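Local atomic coordinates of phosphate-binding protein PstS 2 (Streptococcus pneumoniae, PDB entry 4H1X), a protein that probably binds phosphate outside the membrane as the solute-binding component of the PstSACB ABC transporter, which takes part in phosphate import. Residues F26-T30 with G31-K35; D93-D97 with G98-L102; G196-A199 with V200-T204. All blocks are in the same frame, centred on the assembly; numbering follows the deposited sequence. Where two conformers were deposited one is given.

How the interactions relate
Following the chain from its N terminus, interaction 1 comes first: residues 26-35 end helix 21-30 and lead straight into strand 33-35. Interaction 2, residues 93-102, does the same for helix 92-96, whose chain then runs on as an irregular segment to strand 103-110. Interaction 3, residues 196-204, ends helix 193-202 ahead of strand 207-210. The three turns follow in series, and none nests in or crosses another. Interactions 1 and 2 do meet in space, where Ile29 and Thr30 pack against Leu102. Interaction 3 stands apart from both, its nearest atoms about 14 Å from interaction 1 and about 19 Å from interaction 2.

Interaction 1: F26-T30 with G31-K35; sequences FTEIT and GILKK
Thr27 offers its carbonyl oxygen to the backbone N-H groups of Ile32 and Leu33, and this backbone bonding ends the helix. Leu33 N reaches Thr27 O at 3.0 Å, with a weak bond from Ile32 N to the same oxygen. Gly31 N turns back to Glu28 O at 3.2 Å. The Gly31 bond and the weak Ile32 bond, with Gly31 at a positive phi of 83°, make a Schellman motif.

Among the side-chain hydrogen bonds, Thr30 OG1 donates to Phe26 O at 2.8 Å, reaching it because OG1 sits between its own N and carbonyl carbon (chi1 58°). Thr30 N approaches that oxygen from the opposite face of its plane, so two donors grip it. Beyond the turn, Lys34 NZ curls back to Gly31 O at 2.8 Å, lying in the carbonyl plane on a lone pair.

Van der Waals contacts fill in around the bonds. Leu33 CB rests 3.6 Å from Thr27 OG1, a hydroxyl whose hydrogen bond goes back to Arg23 O. Thr30 CG2 sits on one face of the Phe26 ring, 3.7 Å above its plane and displaced toward the rim, while Ile32, in the conformer given, brings CD1 obliquely to Phe26 CE2.

Outside the turn, Phe26 stacks on Tyr70 and meets Phe254 of helix 247-254 edge-to-face. Strand 33-35 then pairs antiparallel with strand 40-42, where the backbone of Lys34 bonds to that of Ile41.

Interaction 2: D93-D97 with G98-L102; sequences DTVLD and GEYPL
Tyr100 and Thr94 meet on the tight side of this turn. The Tyr100 N-H points almost straight at Thr94 O (2.9 Å, 171° at the hydrogen), although it arrives above the carbonyl plane and misses the lone pairs. Close by, Tyr100 CB lies 3.6 Å from Thr94 OG1, whose own hydrogen bond runs back to Lys89 O. The Tyr100 side chain leaves CB with CG anti to the backbone N (chi1 -172°), which carries the ring away from the turn and into the protein. On the way, Val95 CG2 touches Tyr100 CD2 at 4.0 Å in an oblique approach, and the far hydroxyl bonds to Ile232 O of strand 223-236. Val95 is buried too, packing on Leu73, Leu229 and Ile140.

The backbone of the bend itself is simpler. Gly98, the first residue to leave the helix, has positive phi, and its N bonds to Val95 O at 3.1 Å. That oxygen has a second donor in Gln103 NE2.

The outer side is exposed and far looser. Here Asp97 turns its carboxylate forward over the bend in an Asx turn: Asp97 OD1 accepts the N-H of Glu99 N at 3.0 Å, on its anti side and 31° out of the carboxylate plane. Asp97 OD2 comes within 2.9 Å of Glu99 OE1, with the two carboxylates tilted well out of parallel.

Two acidic groups this close would be expected to disfavour full ionisation of both and to raise the apparent pKa of one of them. The Glu99 N-H bonded to Asp97 OD1 would favour the charged form of Asp97, so the shift may fall more on Glu99.

Interaction 3: G196-A199 with V200-T204; sequences GITA and VKEKT
Thr198 and Glu202, one helical turn apart, lie side by side and point the same way, so the methyl CG2 of Thr198 covers one face of the Glu202 carboxylate. Thr198 CG2 sits 3.6 Å from Glu202 CD and 3.4 Å from Glu202 OE2. The methyl comes to that side because CG2 is anti to the backbone N, which turns the hydroxyl OG1 back along the helix to Ser194 O.

Ile197 and Lys201 run together in the same manner. The extended Lys201 chain runs beside Ile197, with Lys201 CE 3.9 Å from Ile197 CG2, and carries its ammonium on to the backbone carbonyl of Glu218. The contact is therefore apolar along the stem and polar at the end.

Ordinary helical bonds join the two halves, among them Glu202 N to Thr198 O at 2.8 Å. The helix then finishes in a Schellman motif. Lys203 takes a positive phi of 67°, Lys203 N bonds to Val200 O at 3.1 Å, and Thr204 N reaches back to Ala199 O at 2.9 Å. Thr204 OG1 also stands over Ala199, 3.4 Å from Ala199 CB.

Helix 193-202 follows strand 183-190 and leads through this turn to strand 207-210, with Ala199 bonded by backbone to Ala205. Val200 and Lys201 face Leu222, just ahead of strand 223-236, while Lys201 NZ reaches helix 216-219.

Interaction 1: F26-T30 with G31-K35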
ATOM      1  N   PHE A  26       6.911   4.545  -0.487  1.00 11.83           N
ATOM      2  CA  PHE A  26       7.979   4.855   0.461  1.00 12.14           C
ATOM      3  C   PHE A  26       8.708   6.144   0.086  1.00 15.61           C
ATOM      4  O   PHE A  26       8.843   7.028   0.923  1.00 14.81           O
ATOM      5  CB  PHE A  26       8.989   3.692   0.563  1.00 12.65           C
ATOM      6  CG  PHE A  26      10.097   3.988   1.549  1.00 13.49           C
ATOM      7  CD1 PHE A  26       9.894   3.833   2.919  1.00 15.94           C
ATOM      8  CD2 PHE A  26      11.342   4.439   1.110  1.00 13.86           C
ATOM      9  CE1 PHE A  26      10.924   4.105   3.837  1.00 16.24           C
ATOM     10  CE2 PHE A  26      12.363   4.733   2.028  1.00 16.81           C
ATOM     11  CZ  PHE A  26      12.141   4.582   3.386  1.00 15.36           C
ATOM     12  N   THR A  27       9.183   6.247  -1.157  1.00 14.28           N
ATOM     13  CA  THR A  27       9.935   7.417  -1.595  1.00 14.36           C
ATOM     14  C   THR A  27       9.053   8.679  -1.610  1.00 18.02           C
ATOM     15  O   THR A  27       9.553   9.749  -1.280  1.00 18.02           O
ATOM     16  CB  THR A  27      10.614   7.173  -2.947  1.00 17.24           C
ATOM     17  OG1 THR A  27       9.620   6.900  -3.926  1.00 16.56           O
ATOM     18  CG2 THR A  27      11.664   6.031  -2.887  1.00 16.33           C
ATOM     19  N   GLU A  28       7.755   8.551  -1.946  1.00 14.96           N
ATOM     20  CA  GLU A  28       6.842   9.710  -1.908  1.00 17.14           C
ATOM     21  C   GLU A  28       6.637  10.191  -0.446  1.00 21.63           C
ATOM     22  O   GLU A  28       6.811  11.377  -0.155  1.00 21.13           O
ATOM     23  CB  GLU A  28       5.489   9.372  -2.562  1.00 18.92           C
ATOM     24  CG  GLU A  28       4.463  10.503  -2.531  1.00 35.41           C
ATOM     25  CD  GLU A  28       4.895  11.823  -3.143  1.00 64.74           C
ATOM     26  OE1 GLU A  28       5.447  11.813  -4.269  1.00 55.61           O
ATOM     27  OE2 GLU A  28       4.665  12.873  -2.498  1.00 63.43           O
ATOM     28  N   ILE A  29       6.256   9.270   0.451  1.00 18.15           N
ATOM     29  CA  ILE A  29       5.971   9.592   1.856  1.00 18.13           C
ATOM     30  C   ILE A  29       7.199  10.204   2.583  1.00 23.05           C
ATOM     31  O   ILE A  29       7.037  11.180   3.323  1.00 23.26           O
ATOM     32  CB  ILE A  29       5.398   8.355   2.624  1.00 20.69           C
ATOM     33  CG1 ILE A  29       4.049   7.891   2.006  1.00 21.27           C
ATOM     34  CG2 ILE A  29       5.200   8.679   4.126  1.00 20.91           C
ATOM     35  CD1 ILE A  29       3.664   6.420   2.345  1.00 27.64           C
ATOM     36  N   THR A  30       8.405   9.648   2.379  1.00 19.08           N
ATOM     37  CA  THR A  30       9.629  10.159   3.025  1.00 19.53           C
ATOM     38  C   THR A  30      10.173  11.450   2.354  1.00 23.81           C
ATOM     39  O   THR A  30      11.071  12.088   2.908  1.00 23.31           O
ATOM     40  CB  THR A  30      10.731   9.075   3.011  1.00 19.60           C
ATOM     41  OG1 THR A  30      10.960   8.705   1.657  1.00 21.07           O
ATOM     42  CG2 THR A  30      10.383   7.861   3.869  1.00 16.06           C
ATOM     43  N   GLY A  31       9.666  11.788   1.167  1.00 21.18           N
ATOM     44  CA  GLY A  31      10.102  12.963   0.417  1.00 21.88           C
ATOM     45  C   GLY A  31      11.364  12.771  -0.408  1.00 27.21           C
ATOM     46  O   GLY A  31      11.965  13.758  -0.860  1.00 28.20           O
ATOM     47  N   ILE A  32      11.772  11.488  -0.607  1.00 21.91           N
ATOM     48  CA  ILE A  32      12.945  11.100  -1.395  0.50 21.39           C
ATOM     49  C   ILE A  32      12.608  11.284  -2.877  1.00 24.22           C
ATOM     50  O   ILE A  32      13.503  11.543  -3.674  1.00 22.45           O
ATOM     51  CB  ILE A  32      13.366   9.642  -1.034  0.50 24.00           C
ATOM     52  CG1 ILE A  32      14.089   9.611   0.328  0.50 23.81           C
ATOM     53  CG2 ILE A  32      14.228   8.973  -2.117  0.50 25.21           C
ATOM     54  CD1 ILE A  32      14.042   8.275   0.996  0.50 19.66           C
ATOM     55  N   LEU A  33      11.317  11.161  -3.228  1.00 22.73           N
ATOM     56  CA  LEU A  33      10.797  11.350  -4.579  1.00 24.55           C
ATOM     57  C   LEU A  33      10.284  12.778  -4.628  1.00 33.27           C
ATOM     58  O   LEU A  33       9.256  13.080  -4.013  1.00 31.30           O
ATOM     59  CB  LEU A  33       9.689  10.318  -4.890  1.00 24.55           C
ATOM     60  CG  LEU A  33       9.015  10.376  -6.276  1.00 30.15           C
ATOM     61  CD1 LEU A  33       9.983  10.000  -7.391  1.00 30.69           C
ATOM     62  CD2 LEU A  33       7.817   9.456  -6.330  1.00 33.85           C
ATOM     63  N   LYS A  34      11.050  13.667  -5.281  1.00 34.38           N
ATOM     64  CA  LYS A  34      10.739  15.096  -5.399  1.00 36.96           C
ATOM     65  C   LYS A  34      10.348  15.463  -6.824  1.00 45.61           C
ATOM     66  O   LYS A  34      10.920  14.934  -7.775  1.00 44.37           O
ATOM     67  CB  LYS A  34      11.940  15.957  -4.962  1.00 40.25           C
ATOM     68  CG  LYS A  34      12.383  15.724  -3.521  1.00 57.81           C
ATOM     69  CD  LYS A  34      12.672  17.031  -2.787  1.00 70.52           C
ATOM     70  CE  LYS A  34      12.708  16.878  -1.278  1.00 80.91           C
ATOM     71  NZ  LYS A  34      11.379  16.505  -0.705  1.00 86.96           N
ATOM     72  N   LYS A  35       9.393  16.390  -6.974  1.00 47.73           N
ATOM     73  CA  LYS A  35       8.968  16.853  -8.290  1.00 50.51           C
ATOM     74  C   LYS A  35       9.422  18.294  -8.516  1.00 60.60           C
ATOM     75  O   LYS A  35       8.942  19.209  -7.838  1.00 60.56           O
ATOM     76  CB  LYS A  35       7.443  16.727  -8.462  1.00 53.03           C
TER

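Interaction 2: D93-D97 with G98-L102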
ATOM      1  N   ASP A  93      -3.011  -0.523  15.680  1.00 19.32           N
ATOM      2  CA  ASP A  93      -3.469   0.615  16.464  1.00 19.64           C
ATOM      3  C   ASP A  93      -2.855   1.969  16.051  1.00 21.68           C
ATOM      4  O   ASP A  93      -3.595   2.952  15.973  1.00 22.56           O
ATOM      5  CB  ASP A  93      -3.214   0.347  17.954  1.00 22.99           C
ATOM      6  CG  ASP A  93      -4.143  -0.702  18.558  1.00 37.34           C
ATOM      7  OD1 ASP A  93      -5.150  -1.075  17.890  1.00 36.63           O
ATOM      8  OD2 ASP A  93      -3.891  -1.124  19.701  1.00 46.66           O
ATOM      9  N   THR A  94      -1.534   2.039  15.793  1.00 15.98           N
ATOM     10  CA  THR A  94      -0.879   3.319  15.466  1.00 13.61           C
ATOM     11  C   THR A  94      -1.088   3.702  14.003  1.00 17.55           C
ATOM     12  O   THR A  94      -1.021   4.903  13.667  1.00 16.97           O
ATOM     13  CB  THR A  94       0.605   3.311  15.843  1.00 18.57           C
ATOM     14  OG1 THR A  94       1.254   2.223  15.186  1.00 15.78           O
ATOM     15  CG2 THR A  94       0.819   3.220  17.378  1.00 17.65           C
ATOM     16  N   VAL A  95      -1.387   2.704  13.139  1.00 13.55           N
ATOM     17  CA  VAL A  95      -1.708   3.021  11.755  1.00 12.68           C
ATOM     18  C   VAL A  95      -3.130   3.602  11.751  1.00 19.93           C
ATOM     19  O   VAL A  95      -3.347   4.667  11.176  1.00 18.95           O
ATOM     20  CB  VAL A  95      -1.578   1.806  10.809  1.00 15.28           C
ATOM     21  CG1 VAL A  95      -2.186   2.116   9.418  1.00 15.46           C
ATOM     22  CG2 VAL A  95      -0.111   1.378  10.668  1.00 14.42           C
ATOM     23  N   LEU A  96      -4.078   2.902  12.428  1.00 18.46           N
ATOM     24  CA  LEU A  96      -5.482   3.315  12.533  1.00 21.08           C
ATOM     25  C   LEU A  96      -5.650   4.732  13.099  1.00 26.19           C
ATOM     26  O   LEU A  96      -6.344   5.548  12.493  1.00 26.19           O
ATOM     27  CB  LEU A  96      -6.270   2.325  13.409  1.00 22.15           C
ATOM     28  CG  LEU A  96      -6.827   1.100  12.691  1.00 27.75           C
ATOM     29  CD1 LEU A  96      -7.409   0.106  13.690  1.00 28.59           C
ATOM     30  CD2 LEU A  96      -7.877   1.503  11.663  1.00 30.07           C
ATOM     31  N   ASP A  97      -4.985   5.043  14.219  1.00 24.42           N
ATOM     32  CA  ASP A  97      -5.127   6.362  14.832  1.00 25.35           C
ATOM     33  C   ASP A  97      -4.234   7.454  14.169  1.00 28.68           C
ATOM     34  O   ASP A  97      -4.224   8.584  14.648  1.00 29.70           O
ATOM     35  CB  ASP A  97      -4.904   6.299  16.358  1.00 27.36           C
ATOM     36  CG  ASP A  97      -3.498   5.998  16.838  1.00 36.54           C
ATOM     37  OD1 ASP A  97      -2.562   6.056  16.014  1.00 36.11           O
ATOM     38  OD2 ASP A  97      -3.335   5.692  18.036  1.00 38.43           O
ATOM     39  N   GLY A  98      -3.512   7.113  13.097  1.00 23.37           N
ATOM     40  CA  GLY A  98      -2.658   8.056  12.373  1.00 22.65           C
ATOM     41  C   GLY A  98      -1.354   8.474  13.037  1.00 25.74           C
ATOM     42  O   GLY A  98      -0.671   9.375  12.529  1.00 26.48           O
ATOM     43  N   GLU A  99      -0.985   7.847  14.178  1.00 19.82           N
ATOM     44  CA  GLU A  99       0.287   8.161  14.844  1.00 20.22           C
ATOM     45  C   GLU A  99       1.475   7.695  14.005  1.00 21.81           C
ATOM     46  O   GLU A  99       2.524   8.348  14.001  1.00 21.56           O
ATOM     47  CB  GLU A  99       0.374   7.474  16.202  1.00 22.09           C
ATOM     48  CG  GLU A  99      -0.353   8.139  17.355  1.00 32.68           C
ATOM     49  CD  GLU A  99      -0.006   7.409  18.638  1.00 53.23           C
ATOM     50  OE1 GLU A  99      -0.716   6.432  18.971  1.00 40.23           O
ATOM     51  OE2 GLU A  99       1.054   7.725  19.229  1.00 49.24           O
ATOM     52  N   TYR A 100       1.333   6.533  13.351  1.00 16.68           N
ATOM     53  CA  TYR A 100       2.399   5.952  12.533  1.00 15.95           C
ATOM     54  C   TYR A 100       2.340   6.571  11.121  1.00 19.35           C
ATOM     55  O   TYR A 100       1.338   6.423  10.431  1.00 18.17           O
ATOM     56  CB  TYR A 100       2.299   4.422  12.527  1.00 15.81           C
ATOM     57  CG  TYR A 100       3.485   3.795  11.846  1.00 15.33           C
ATOM     58  CD1 TYR A 100       4.714   3.702  12.493  1.00 16.24           C
ATOM     59  CD2 TYR A 100       3.393   3.325  10.537  1.00 14.83           C
ATOM     60  CE1 TYR A 100       5.823   3.141  11.861  1.00 15.63           C
ATOM     61  CE2 TYR A 100       4.485   2.737   9.905  1.00 15.39           C
ATOM     62  CZ  TYR A 100       5.702   2.656  10.565  1.00 17.26           C
ATOM     63  OH  TYR A 100       6.775   2.068   9.934  1.00 14.03           O
ATOM     64  N   PRO A 101       3.386   7.315  10.702  1.00 18.10           N
ATOM     65  CA  PRO A 101       3.298   8.088   9.449  1.00 17.97           C
ATOM     66  C   PRO A 101       3.547   7.359   8.120  1.00 18.02           C
ATOM     67  O   PRO A 101       3.084   7.865   7.089  1.00 17.90           O
ATOM     68  CB  PRO A 101       4.350   9.180   9.652  1.00 20.16           C
ATOM     69  CG  PRO A 101       5.377   8.544  10.500  1.00 24.52           C
ATOM     70  CD  PRO A 101       4.652   7.596  11.419  1.00 20.41           C
ATOM     71  N   LEU A 102       4.259   6.218   8.122  1.00 13.44           N
ATOM     72  CA  LEU A 102       4.532   5.482   6.878  0.50 11.31           C
ATOM     73  C   LEU A 102       3.368   4.580   6.562  1.00 14.81           C
ATOM     74  O   LEU A 102       3.350   3.395   6.921  1.00 13.00           O
ATOM     75  CB  LEU A 102       5.825   4.672   6.945  0.50 10.78           C
ATOM     76  CG  LEU A 102       7.087   5.418   7.327  0.50 13.94           C
ATOM     77  CD1 LEU A 102       8.177   4.436   7.630  0.50 13.20           C
ATOM     78  CD2 LEU A 102       7.521   6.366   6.226  0.50 15.98           C
TER

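Interaction 3: G196-A199 with V200-T204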
ATOM      1  N   GLY A 196      -6.749   4.779 -13.433  1.00 13.42           N
ATOM      2  CA  GLY A 196      -7.972   4.280 -12.803  1.00 11.98           C
ATOM      3  C   GLY A 196      -9.014   5.386 -12.641  1.00 13.87           C
ATOM      4  O   GLY A 196     -10.198   5.194 -12.948  1.00 11.85           O
ATOM      5  N   ILE A 197      -8.581   6.558 -12.139  1.00  9.98           N
ATOM      6  CA  ILE A 197      -9.490   7.713 -11.973  1.00  9.97           C
ATOM      7  C   ILE A 197     -10.077   8.103 -13.345  1.00 13.62           C
ATOM      8  O   ILE A 197     -11.296   8.275 -13.482  1.00 12.82           O
ATOM      9  CB  ILE A 197      -8.723   8.905 -11.315  1.00 11.64           C
ATOM     10  CG1 ILE A 197      -8.369   8.562  -9.863  1.00 11.72           C
ATOM     11  CG2 ILE A 197      -9.543  10.212 -11.398  1.00 12.59           C
ATOM     12  CD1 ILE A 197      -7.259   9.404  -9.265  1.00 16.50           C
ATOM     13  N   THR A 198      -9.202   8.242 -14.359  1.00 12.53           N
ATOM     14  CA  THR A 198      -9.612   8.607 -15.721  1.00 12.11           C
ATOM     15  C   THR A 198     -10.638   7.579 -16.272  1.00 15.00           C
ATOM     16  O   THR A 198     -11.664   7.986 -16.822  1.00 13.19           O
ATOM     17  CB  THR A 198      -8.387   8.741 -16.605  1.00 15.63           C
ATOM     18  OG1 THR A 198      -7.605   9.842 -16.124  1.00 15.63           O
ATOM     19  CG2 THR A 198      -8.737   8.968 -18.079  1.00 17.92           C
ATOM     20  N   ALA A 199     -10.380   6.270 -16.069  1.00 11.97           N
ATOM     21  CA  ALA A 199     -11.242   5.189 -16.559  1.00 11.51           C
ATOM     22  C   ALA A 199     -12.627   5.300 -15.945  1.00 13.94           C
ATOM     23  O   ALA A 199     -13.616   5.152 -16.660  1.00 13.74           O
ATOM     24  CB  ALA A 199     -10.621   3.833 -16.241  1.00 12.98           C
ATOM     25  N   VAL A 200     -12.711   5.654 -14.648  1.00  9.61           N
ATOM     26  CA  VAL A 200     -14.016   5.789 -13.988  1.00 10.57           C
ATOM     27  C   VAL A 200     -14.766   6.994 -14.595  1.00 13.21           C
ATOM     28  O   VAL A 200     -15.929   6.866 -14.958  1.00 14.01           O
ATOM     29  CB  VAL A 200     -13.891   5.903 -12.445  1.00 12.76           C
ATOM     30  CG1 VAL A 200     -15.211   6.337 -11.807  1.00 12.92           C
ATOM     31  CG2 VAL A 200     -13.423   4.590 -11.831  1.00 12.40           C
ATOM     32  N   LYS A 201     -14.093   8.127 -14.737  1.00 14.04           N
ATOM     33  CA  LYS A 201     -14.720   9.337 -15.288  1.00 14.16           C
ATOM     34  C   LYS A 201     -15.154   9.139 -16.750  1.00 19.69           C
ATOM     35  O   LYS A 201     -16.249   9.566 -17.113  1.00 19.90           O
ATOM     36  CB  LYS A 201     -13.780  10.539 -15.168  1.00 15.31           C
ATOM     37  CG  LYS A 201     -13.459  10.880 -13.720  1.00 14.59           C
ATOM     38  CD  LYS A 201     -12.728  12.207 -13.617  1.00 17.18           C
ATOM     39  CE  LYS A 201     -12.567  12.565 -12.161  1.00 19.71           C
ATOM     40  NZ  LYS A 201     -12.078  13.956 -11.998  1.00 19.09           N
ATOM     41  N   GLU A 202     -14.341   8.424 -17.552  1.00 18.25           N
ATOM     42  CA  GLU A 202     -14.605   8.122 -18.967  1.00 18.63           C
ATOM     43  C   GLU A 202     -15.604   6.962 -19.151  1.00 21.98           C
ATOM     44  O   GLU A 202     -16.026   6.693 -20.277  1.00 21.36           O
ATOM     45  CB  GLU A 202     -13.295   7.824 -19.704  1.00 20.16           C
ATOM     46  CG  GLU A 202     -12.472   9.088 -19.894  1.00 27.20           C
ATOM     47  CD  GLU A 202     -11.200   8.983 -20.712  1.00 55.15           C
ATOM     48  OE1 GLU A 202     -10.887   7.878 -21.215  1.00 48.06           O
ATOM     49  OE2 GLU A 202     -10.504  10.017 -20.839  1.00 55.42           O
ATOM     50  N   LYS A 203     -16.037   6.342 -18.041  1.00 16.27           N
ATOM     51  CA  LYS A 203     -17.016   5.256 -17.955  1.00 16.62           C
ATOM     52  C   LYS A 203     -16.492   3.961 -18.602  1.00 21.12           C
ATOM     53  O   LYS A 203     -17.303   3.134 -19.017  1.00 22.72           O
ATOM     54  CB  LYS A 203     -18.387   5.679 -18.558  1.00 18.37           C
ATOM     55  CG  LYS A 203     -19.000   6.916 -17.921  1.00 24.18           C
ATOM     56  CD  LYS A 203     -20.394   7.177 -18.489  1.00 32.50           C
ATOM     57  CE  LYS A 203     -20.911   8.555 -18.199  1.00 45.93           C
ATOM     58  NZ  LYS A 203     -22.308   8.717 -18.684  1.00 59.41           N
ATOM     59  N   THR A 204     -15.149   3.769 -18.672  1.00 16.85           N
ATOM     60  CA  THR A 204     -14.538   2.534 -19.215  1.00 17.80           C
ATOM     61  C   THR A 204     -14.244   1.534 -18.069  1.00 23.86           C
ATOM     62  O   THR A 204     -13.925   0.368 -18.317  1.00 26.28           O
ATOM     63  CB  THR A 204     -13.286   2.826 -20.056  1.00 25.92           C
ATOM     64  OG1 THR A 204     -12.255   3.344 -19.219  1.00 25.34           O
ATOM     65  CG2 THR A 204     -13.568   3.769 -21.236  1.00 24.51           C
TER